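Side-chain contacts in hypothetical 39.9 kDa protein (Saccharomyces cerevisiae, PDB 2GA8), which acts as an ATP-dependent kinase with a P-loop nucleotide site and could be involved in assembly of the endoplasmic reticulum membrane: residues A[304-307]-A[308-312]; A[316-319]-A[320-323]; A[72-75]-A[76-79]. All coordinates share one frame; numbering follows the deposited sequence.

In the fold
Contact 3 comes first along the chain, in the loop between strands 65-66 and 80-81, and contacts 1 and 2 follow in series near the C-terminal end. Contact 1 lies within helix 299-312. Contact 2 forms the start of helix 319-328, the next helix, and the two centres are 8 Å apart. They touch directly: Ala307 CB lies 3.3 Å from Ile319 CD1. Contact 3 sits across the chain's centre, its own centre 43 Å from that of contact 1 and 49 Å from that of contact 2. Contact 1 reaches the predicted ATP site through Arg309, and contact 2 packs on the same helix; contact 3 belongs to a distant region beside helix 192-206.

Contact 1 (A[304-307]-A[308-312]); sequences ERVA and KRHLQ. With SO4 (sulfate ion), chain F; SO4 (sulfate ion), chain G.
His310 turns one ring edge to the backbone carbonyl of Val306, and Arg309, one residue earlier, carries sulfates along the edge of its guanidinium while Arg305 CD approaches that group obliquely. Two bonds tie Arg309 to each ion: NE reaches O1 of the chain F sulfate at 2.7 Å with a nearly straight N-H (175°), and NH2 reaches O4 of the same ion. NH1 meets O1 of the chain G sulfate at 2.9 Å, and NH2 also donates to O3 of that second ion. This double clamp should fix the rotation of the guanidinium. Arg305 adds aliphatic contact, its CD lying 3.5 Å from O4 of the chain F sulfate.

On the His310 ring, ND1 donates to Val306 O at 2.9 Å from above the carbonyl plane, and the N-H...O angle of 138° shows a bent bond. The same oxygen accepts the helical bond from His310 N. With chi1 at -76°, CG sits beside the backbone N and the ring folds back along the helix, which brings CE1 to 3.3 Å from Val306 CG1. An alanine at His310 is likely to cost Val306 O the ring N-H, leaving it the helical bond, and to open a gap beside Val306 CG1. Glu304 and Lys308 run side by side; OE1 and NZ stay 4.2 Å apart, beyond a salt bridge, and one water joins them, weakly at the lysine.

Amides and side chains of Gly34 to Ser38 complete the sulfate sites, consistent with phosphate positions in the predicted ATP pocket. Away from that pocket, helix 299-312 packs on helix 319-328, with Val306 on Phe326, Ala307 and Lys308 on Ile319, and His310 on Lys325.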
ATOM      1  N   GLU A 304      -0.929  15.547  20.494  1.00 19.05           N
ATOM      2  CA  GLU A 304       0.141  15.228  21.426  1.00 22.23           C
ATOM      3  C   GLU A 304       1.046  14.148  20.856  1.00 21.22           C
ATOM      4  O   GLU A 304       2.268  14.231  20.967  1.00 20.13           O
ATOM      5  CB  GLU A 304      -0.428  14.749  22.763  1.00 25.79           C
ATOM      6  CG  GLU A 304       0.657  14.408  23.779  1.00 30.94           C
ATOM      7  CD  GLU A 304       0.114  13.704  25.002  1.00 35.33           C
ATOM      8  OE1 GLU A 304      -0.396  12.573  24.860  1.00 40.10           O
ATOM      9  OE2 GLU A 304       0.197  14.281  26.105  1.00 39.19           O
ATOM     10  N   ARG A 305       0.435  13.136  20.247  1.00 21.70           N
ATOM     11  CA  ARG A 305       1.183  12.032  19.663  1.00 20.88           C
ATOM     12  C   ARG A 305       2.146  12.510  18.580  1.00 20.45           C
ATOM     13  O   ARG A 305       3.319  12.134  18.573  1.00 20.58           O
ATOM     14  CB  ARG A 305       0.211  10.989  19.093  1.00 23.03           C
ATOM     15  CG  ARG A 305       0.873   9.720  18.577  1.00 27.28           C
ATOM     16  CD  ARG A 305      -0.147   8.636  18.233  1.00 29.51           C
ATOM     17  NE  ARG A 305      -0.881   8.163  19.407  1.00 36.02           N
ATOM     18  CZ  ARG A 305      -1.982   8.729  19.892  1.00 38.53           C
ATOM     19  NH1 ARG A 305      -2.501   9.801  19.304  1.00 40.28           N
ATOM     20  NH2 ARG A 305      -2.565   8.229  20.975  1.00 41.32           N
ATOM     21  N   VAL A 306       1.652  13.342  17.665  1.00 18.47           N
ATOM     22  CA  VAL A 306       2.480  13.859  16.587  1.00 16.61           C
ATOM     23  C   VAL A 306       3.522  14.843  17.114  1.00 16.57           C
ATOM     24  O   VAL A 306       4.667  14.850  16.661  1.00 16.38           O
ATOM     25  CB  VAL A 306       1.614  14.548  15.503  1.00 17.88           C
ATOM     26  CG1 VAL A 306       2.498  15.210  14.456  1.00 17.98           C
ATOM     27  CG2 VAL A 306       0.716  13.513  14.836  1.00 18.70           C
ATOM     28  N   ALA A 307       3.128  15.673  18.071  1.00 14.48           N
ATOM     29  CA  ALA A 307       4.068  16.634  18.639  1.00 16.02           C
ATOM     30  C   ALA A 307       5.243  15.861  19.231  1.00 16.71           C
ATOM     31  O   ALA A 307       6.401  16.237  19.049  1.00 15.68           O
ATOM     32  CB  ALA A 307       3.389  17.464  19.714  1.00 13.50           C
ATOM     33  N   LYS A 308       4.941  14.771  19.929  1.00 18.50           N
ATOM     34  CA  LYS A 308       5.987  13.949  20.534  1.00 20.57           C
ATOM     35  C   LYS A 308       6.900  13.325  19.490  1.00 22.11           C
ATOM     36  O   LYS A 308       8.108  13.224  19.700  1.00 21.52           O
ATOM     37  CB  LYS A 308       5.378  12.843  21.389  1.00 23.56           C
ATOM     38  CG  LYS A 308       4.766  13.305  22.690  1.00 23.89           C
ATOM     39  CD  LYS A 308       4.374  12.087  23.507  1.00 28.50           C
ATOM     40  CE  LYS A 308       3.836  12.455  24.870  1.00 28.03           C
ATOM     41  NZ  LYS A 308       3.469  11.217  25.612  1.00 30.90           N
ATOM     42  N   ARG A 309       6.331  12.891  18.368  1.00 23.14           N
ATOM     43  CA  ARG A 309       7.147  12.292  17.314  1.00 24.04           C
ATOM     44  C   ARG A 309       8.140  13.311  16.779  1.00 23.15           C
ATOM     45  O   ARG A 309       9.306  12.993  16.545  1.00 25.04           O
ATOM     46  CB  ARG A 309       6.272  11.788  16.166  1.00 24.71           C
ATOM     47  CG  ARG A 309       5.421  10.595  16.521  1.00 25.98           C
ATOM     48  CD  ARG A 309       4.669  10.100  15.294  1.00 27.00           C
ATOM     49  NE  ARG A 309       3.812   8.965  15.610  1.00 27.22           N
ATOM     50  CZ  ARG A 309       3.010   8.371  14.734  1.00 25.21           C
ATOM     51  NH1 ARG A 309       2.955   8.806  13.482  1.00 22.20           N
ATOM     52  NH2 ARG A 309       2.263   7.344  15.112  1.00 26.45           N
ATOM     53  N   HIS A 310       7.676  14.540  16.584  1.00 22.80           N
ATOM     54  CA  HIS A 310       8.544  15.595  16.084  1.00 22.29           C
ATOM     55  C   HIS A 310       9.649  15.907  17.078  1.00 21.19           C
ATOM     56  O   HIS A 310      10.779  16.192  16.687  1.00 18.44           O
ATOM     57  CB  HIS A 310       7.741  16.864  15.794  1.00 26.22           C
ATOM     58  CG  HIS A 310       6.936  16.790  14.536  1.00 30.66           C
ATOM     59  ND1 HIS A 310       5.997  15.807  14.310  1.00 33.41           N
ATOM     60  CD2 HIS A 310       6.940  17.569  13.429  1.00 33.61           C
ATOM     61  CE1 HIS A 310       5.459  15.981  13.117  1.00 34.81           C
ATOM     62  NE2 HIS A 310       6.013  17.043  12.560  1.00 35.39           N
ATOM     63  N   LEU A 311       9.318  15.859  18.365  1.00 19.75           N
ATOM     64  CA  LEU A 311      10.307  16.134  19.402  1.00 19.94           C
ATOM     65  C   LEU A 311      11.342  15.015  19.451  1.00 21.13           C
ATOM     66  O   LEU A 311      12.545  15.272  19.501  1.00 20.63           O
ATOM     67  CB  LEU A 311       9.621  16.262  20.767  1.00 18.63           C
ATOM     68  CG  LEU A 311      10.538  16.563  21.960  1.00 19.84           C
ATOM     69  CD1 LEU A 311      11.255  17.886  21.740  1.00 19.68           C
ATOM     70  CD2 LEU A 311       9.716  16.605  23.244  1.00 20.61           C
ATOM     71  N   GLN A 312      10.870  13.771  19.430  1.00 22.84           N
ATOM     72  CA  GLN A 312      11.767  12.620  19.482  1.00 26.79           C
ATOM     73  C   GLN A 312      12.636  12.539  18.240  1.00 28.02           C
ATOM     74  O   GLN A 312      13.754  12.024  18.288  1.00 26.94           O
ATOM     75  CB  GLN A 312      10.970  11.324  19.607  1.00 28.53           C
ATOM     76  CG  GLN A 312      10.100  11.236  20.840  1.00 35.59           C
ATOM     77  CD  GLN A 312       9.238   9.991  20.836  1.00 39.85           C
ATOM     78  OE1 GLN A 312       8.487   9.746  19.888  1.00 42.24           O
ATOM     79  NE2 GLN A 312       9.338   9.195  21.895  1.00 41.83           N
TER
HETATM   80  S   SO4 F 402       3.540   6.450  18.254  1.00 63.56           S
HETATM   81  O1  SO4 F 402       3.878   7.876  18.095  1.00 62.24           O
HETATM   82  O2  SO4 F 402       4.613   5.624  17.667  1.00 62.96           O
HETATM   83  O3  SO4 F 402       3.399   6.134  19.689  1.00 63.01           O
HETATM   84  O4  SO4 F 402       2.267   6.163  17.564  1.00 63.34           O
HETATM   85  S   SO4 G 403       0.086   6.579  11.950  1.00 18.94           S
HETATM   86  O1  SO4 G 403       1.060   7.641  11.616  1.00 21.85           O
HETATM   87  O2  SO4 G 403       0.534   5.303  11.362  1.00 22.50           O
HETATM   88  O3  SO4 G 403      -0.027   6.464  13.414  1.00 23.29           O
HETATM   89  O4  SO4 G 403      -1.234   6.945  11.398  1.00 22.65           O
HETATM   90  O   HOH W   1       1.091  10.525  23.159  1.00 40.10           O

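Contact 2 (A[316-319]-A[320-323]); sequences VTTI and AEGR
Thr318 caps helix 319-328: its OG1 accepts from Glu321 N at 3.3 Å, with an N-H...O angle of 161°. Glu321 answers one residue further back, so the pair departs from the classical capping box, in which the cap's own N-H would be bound. Its OE1 takes two donors from Thr317, the backbone N at 2.9 Å and the hydroxyl OG1 at 2.8 Å. Both arrive on the syn side and from the same face of the carboxylate, about 30° out of its plane, which should limit rotation of the group. The hydroxyl gets there because chi1 of Thr317 (70°) places OG1 between the backbone N and the carbonyl carbon.

This polar cluster is the tight part, with Thr318 OG1 also 3.4 Å from Glu321 CG. The outer side is looser: the exposed methyl CB of Ala320 meets Thr318 OG1 at 3.8 Å. On the inner side, Val316 CB rests 3.8 Å from Glu321 CB, and its CG2 comes 4.0 Å from CA of buried Gly322, where the lack of a side chain probably helps the valine to lie close to the backbone. Gly322 N and Arg323 N close the turn on Thr318 O and Ile319 O. Facing helix 299-312, Arg323 crosses Ile319, its NE 3.9 Å from CG1 in an oblique approach.

The capped turn leans on helix 299-312, where Val316 touches His310 and Ile319 touches Ala307 and Lys308. Arg323 also touches Ala307 and makes a salt bridge through NH1 to Glu303, so both apolar and ionic contacts join the start of helix 319-328 to the helix before it.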
ATOM      1  N   VAL A 316      11.683  19.501  16.320  1.00 26.77           N
ATOM      2  CA  VAL A 316      11.372  20.643  17.177  1.00 25.01           C
ATOM      3  C   VAL A 316      12.172  20.525  18.472  1.00 22.38           C
ATOM      4  O   VAL A 316      12.667  19.448  18.793  1.00 24.32           O
ATOM      5  CB  VAL A 316       9.859  20.698  17.514  1.00 24.20           C
ATOM      6  CG1 VAL A 316       9.052  20.979  16.250  1.00 23.80           C
ATOM      7  CG2 VAL A 316       9.413  19.384  18.138  1.00 22.64           C
ATOM      8  N   THR A 317      12.307  21.621  19.212  1.00 22.87           N
ATOM      9  CA  THR A 317      13.066  21.577  20.461  1.00 22.56           C
ATOM     10  C   THR A 317      12.185  21.355  21.688  1.00 20.92           C
ATOM     11  O   THR A 317      12.683  20.962  22.743  1.00 21.24           O
ATOM     12  CB  THR A 317      13.892  22.873  20.690  1.00 23.85           C
ATOM     13  OG1 THR A 317      13.014  23.963  20.986  1.00 26.79           O
ATOM     14  CG2 THR A 317      14.715  23.206  19.454  1.00 26.48           C
ATOM     15  N   THR A 318      10.887  21.617  21.556  1.00 18.82           N
ATOM     16  CA  THR A 318       9.949  21.430  22.669  1.00 18.51           C
ATOM     17  C   THR A 318       8.617  20.890  22.170  1.00 16.76           C
ATOM     18  O   THR A 318       8.278  21.042  20.994  1.00 14.90           O
ATOM     19  CB  THR A 318       9.648  22.753  23.403  1.00 19.97           C
ATOM     20  OG1 THR A 318       8.894  23.619  22.541  1.00 17.64           O
ATOM     21  CG2 THR A 318      10.937  23.440  23.821  1.00 22.12           C
ATOM     22  N   ILE A 319       7.855  20.276  23.068  1.00 14.15           N
ATOM     23  CA  ILE A 319       6.554  19.738  22.698  1.00 13.92           C
ATOM     24  C   ILE A 319       5.618  20.855  22.214  1.00 14.91           C
ATOM     25  O   ILE A 319       4.804  20.634  21.324  1.00 14.28           O
ATOM     26  CB  ILE A 319       5.892  18.975  23.881  1.00 14.83           C
ATOM     27  CG1 ILE A 319       4.659  18.218  23.388  1.00 15.90           C
ATOM     28  CG2 ILE A 319       5.500  19.930  24.993  1.00 13.30           C
ATOM     29  CD1 ILE A 319       4.998  16.998  22.568  1.00 21.90           C
ATOM     30  N   ALA A 320       5.742  22.050  22.789  1.00 14.14           N
ATOM     31  CA  ALA A 320       4.891  23.173  22.387  1.00 15.96           C
ATOM     32  C   ALA A 320       5.096  23.495  20.909  1.00 15.87           C
ATOM     33  O   ALA A 320       4.135  23.726  20.165  1.00 15.78           O
ATOM     34  CB  ALA A 320       5.202  24.407  23.238  1.00 15.89           C
ATOM     35  N   GLU A 321       6.355  23.507  20.493  1.00 16.85           N
ATOM     36  CA  GLU A 321       6.696  23.780  19.106  1.00 18.44           C
ATOM     37  C   GLU A 321       6.108  22.690  18.216  1.00 18.29           C
ATOM     38  O   GLU A 321       5.693  22.956  17.086  1.00 17.07           O
ATOM     39  CB  GLU A 321       8.215  23.853  18.956  1.00 21.39           C
ATOM     40  CG  GLU A 321       8.802  25.143  19.526  1.00 25.52           C
ATOM     41  CD  GLU A 321      10.302  25.083  19.730  1.00 28.96           C
ATOM     42  OE1 GLU A 321      10.965  24.231  19.104  1.00 31.46           O
ATOM     43  OE2 GLU A 321      10.820  25.903  20.516  1.00 33.59           O
ATOM     44  N   GLY A 322       6.069  21.467  18.738  1.00 16.28           N
ATOM     45  CA  GLY A 322       5.508  20.354  17.991  1.00 16.83           C
ATOM     46  C   GLY A 322       4.001  20.499  17.838  1.00 17.48           C
ATOM     47  O   GLY A 322       3.447  20.213  16.774  1.00 16.24           O
ATOM     48  N   ARG A 323       3.331  20.929  18.906  1.00 16.42           N
ATOM     49  CA  ARG A 323       1.882  21.119  18.873  1.00 18.90           C
ATOM     50  C   ARG A 323       1.543  22.238  17.888  1.00 20.30           C
ATOM     51  O   ARG A 323       0.555  22.157  17.152  1.00 20.03           O
ATOM     52  CB  ARG A 323       1.352  21.486  20.268  1.00 21.30           C
ATOM     53  CG  ARG A 323       1.472  20.386  21.323  1.00 24.24           C
ATOM     54  CD  ARG A 323       1.017  20.895  22.700  1.00 27.74           C
ATOM     55  NE  ARG A 323       1.165  19.898  23.763  1.00 28.51           N
ATOM     56  CZ  ARG A 323       0.401  18.816  23.892  1.00 32.33           C
ATOM     57  NH1 ARG A 323      -0.577  18.581  23.027  1.00 32.29           N
ATOM     58  NH2 ARG A 323       0.613  17.965  24.890  1.00 33.42           N
TER

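Contact 3 (A[72-75]-A[76-79]); sequences MVNL and VDSL
Asn74 O and Asp77 OD2, two acceptors 3.1 Å apart, grip one polar atom between them: Lys204 NZ donates a hydrogen bond to the asparagine carbonyl and forms a salt bridge with the carboxylate. The Asp77 carboxylate is folded back toward Asn74 by a chi1 of 54°, which sets CG between its own backbone N and carbonyl carbon. The side chains meet at a slant, amide and carboxylate planes 59° apart. Asn74 OD1 lies against Asp77 CB at 3.0 Å; its approach to Asp77 N, at 2.9 Å, has too poor an angle for a hydrogen bond.

Asp77 is the second residue of a type I beta turn from Val76 to Leu79, closed by Leu79 N to Val76 O at 3.2 Å, and Lys110 NZ also binds that oxygen. Leu75 and Val76 turn inward, the leucine onto Ile201 of helix 192-206 and both onto Ile136 of strand 134-136.

With no clear hydrogen bond between 72-75 and 76-79, the closeness of the oxygens probably depends on the Lys204 charge, which would offset their mutual repulsion and tie the loop to helix 192-206.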
ATOM      1  N   MET A  72       1.461 -18.166 -16.281  1.00 26.45           N
ATOM      2  CA  MET A  72       1.491 -17.134 -15.252  1.00 27.87           C
ATOM      3  C   MET A  72       0.699 -15.916 -15.700  1.00 28.27           C
ATOM      4  O   MET A  72       0.730 -15.551 -16.874  1.00 29.85           O
ATOM      5  CB  MET A  72       2.932 -16.705 -14.979  1.00 28.23           C
ATOM      6  CG  MET A  72       3.831 -17.813 -14.490  1.00 30.18           C
ATOM      7  SD  MET A  72       3.236 -18.482 -12.937  1.00 31.79           S
ATOM      8  CE  MET A  72       3.674 -17.157 -11.825  1.00 28.53           C
ATOM      9  N   VAL A  73      -0.012 -15.288 -14.769  1.00 26.40           N
ATOM     10  CA  VAL A  73      -0.778 -14.091 -15.095  1.00 27.01           C
ATOM     11  C   VAL A  73       0.234 -13.021 -15.495  1.00 27.01           C
ATOM     12  O   VAL A  73       1.216 -12.800 -14.784  1.00 27.56           O
ATOM     13  CB  VAL A  73      -1.588 -13.583 -13.876  1.00 27.12           C
ATOM     14  CG1 VAL A  73      -2.297 -12.281 -14.221  1.00 27.78           C
ATOM     15  CG2 VAL A  73      -2.601 -14.636 -13.451  1.00 28.13           C
ATOM     16  N   ASN A  74       0.018 -12.380 -16.639  1.00 28.10           N
ATOM     17  CA  ASN A  74       0.929 -11.332 -17.093  1.00 29.86           C
ATOM     18  C   ASN A  74       0.431 -10.042 -16.457  1.00 29.38           C
ATOM     19  O   ASN A  74      -0.642  -9.551 -16.793  1.00 28.93           O
ATOM     20  CB  ASN A  74       0.902 -11.209 -18.618  1.00 32.11           C
ATOM     21  CG  ASN A  74       2.073 -10.408 -19.154  1.00 34.53           C
ATOM     22  OD1 ASN A  74       2.361  -9.312 -18.673  1.00 36.11           O
ATOM     23  ND2 ASN A  74       2.752 -10.951 -20.158  1.00 35.32           N
ATOM     24  N   LEU A  75       1.212  -9.493 -15.537  1.00 28.09           N
ATOM     25  CA  LEU A  75       0.783  -8.295 -14.836  1.00 28.33           C
ATOM     26  C   LEU A  75       1.182  -6.962 -15.441  1.00 29.26           C
ATOM     27  O   LEU A  75       0.501  -5.960 -15.221  1.00 30.55           O
ATOM     28  CB  LEU A  75       1.259  -8.364 -13.385  1.00 26.46           C
ATOM     29  CG  LEU A  75       0.735  -9.600 -12.650  1.00 23.73           C
ATOM     30  CD1 LEU A  75       1.335  -9.671 -11.263  1.00 25.96           C
ATOM     31  CD2 LEU A  75      -0.782  -9.546 -12.592  1.00 23.88           C
ATOM     32  N   VAL A  76       2.260  -6.939 -16.212  1.00 28.66           N
ATOM     33  CA  VAL A  76       2.709  -5.683 -16.793  1.00 31.36           C
ATOM     34  C   VAL A  76       2.870  -5.684 -18.308  1.00 31.75           C
ATOM     35  O   VAL A  76       3.727  -4.986 -18.848  1.00 31.14           O
ATOM     36  CB  VAL A  76       4.033  -5.233 -16.144  1.00 32.45           C
ATOM     37  CG1 VAL A  76       3.803  -4.932 -14.671  1.00 34.92           C
ATOM     38  CG2 VAL A  76       5.090  -6.317 -16.302  1.00 32.44           C
ATOM     39  N   ASP A  77       2.037  -6.463 -18.991  1.00 32.04           N
ATOM     40  CA  ASP A  77       2.082  -6.530 -20.446  1.00 33.99           C
ATOM     41  C   ASP A  77       1.600  -5.208 -21.049  1.00 32.32           C
ATOM     42  O   ASP A  77       2.004  -4.833 -22.147  1.00 32.50           O
ATOM     43  CB  ASP A  77       1.201  -7.678 -20.942  1.00 37.18           C
ATOM     44  CG  ASP A  77      -0.222  -7.588 -20.420  1.00 39.91           C
ATOM     45  OD1 ASP A  77      -0.907  -6.588 -20.724  1.00 42.40           O
ATOM     46  OD2 ASP A  77      -0.654  -8.515 -19.702  1.00 42.86           O
ATOM     47  N   SER A  78       0.739  -4.507 -20.316  1.00 32.26           N
ATOM     48  CA  SER A  78       0.185  -3.231 -20.769  1.00 31.88           C
ATOM     49  C   SER A  78       1.192  -2.085 -20.669  1.00 30.69           C
ATOM     50  O   SER A  78       0.956  -0.995 -21.191  1.00 30.29           O
ATOM     51  CB  SER A  78      -1.057  -2.877 -19.943  1.00 33.97           C
ATOM     52  OG  SER A  78      -2.036  -3.896 -20.018  1.00 37.74           O
ATOM     53  N   LEU A  79       2.310  -2.332 -19.995  1.00 27.91           N
ATOM     54  CA  LEU A  79       3.337  -1.313 -19.824  1.00 26.77           C
ATOM     55  C   LEU A  79       4.401  -1.386 -20.906  1.00 26.48           C
ATOM     56  O   LEU A  79       4.725  -2.465 -21.393  1.00 25.71           O
ATOM     57  CB  LEU A  79       4.012  -1.465 -18.462  1.00 24.53           C
ATOM     58  CG  LEU A  79       3.145  -1.286 -17.215  1.00 20.13           C
ATOM     59  CD1 LEU A  79       4.048  -1.357 -15.986  1.00 22.21           C
ATOM     60  CD2 LEU A  79       2.411   0.047 -17.269  1.00 20.94           C
TER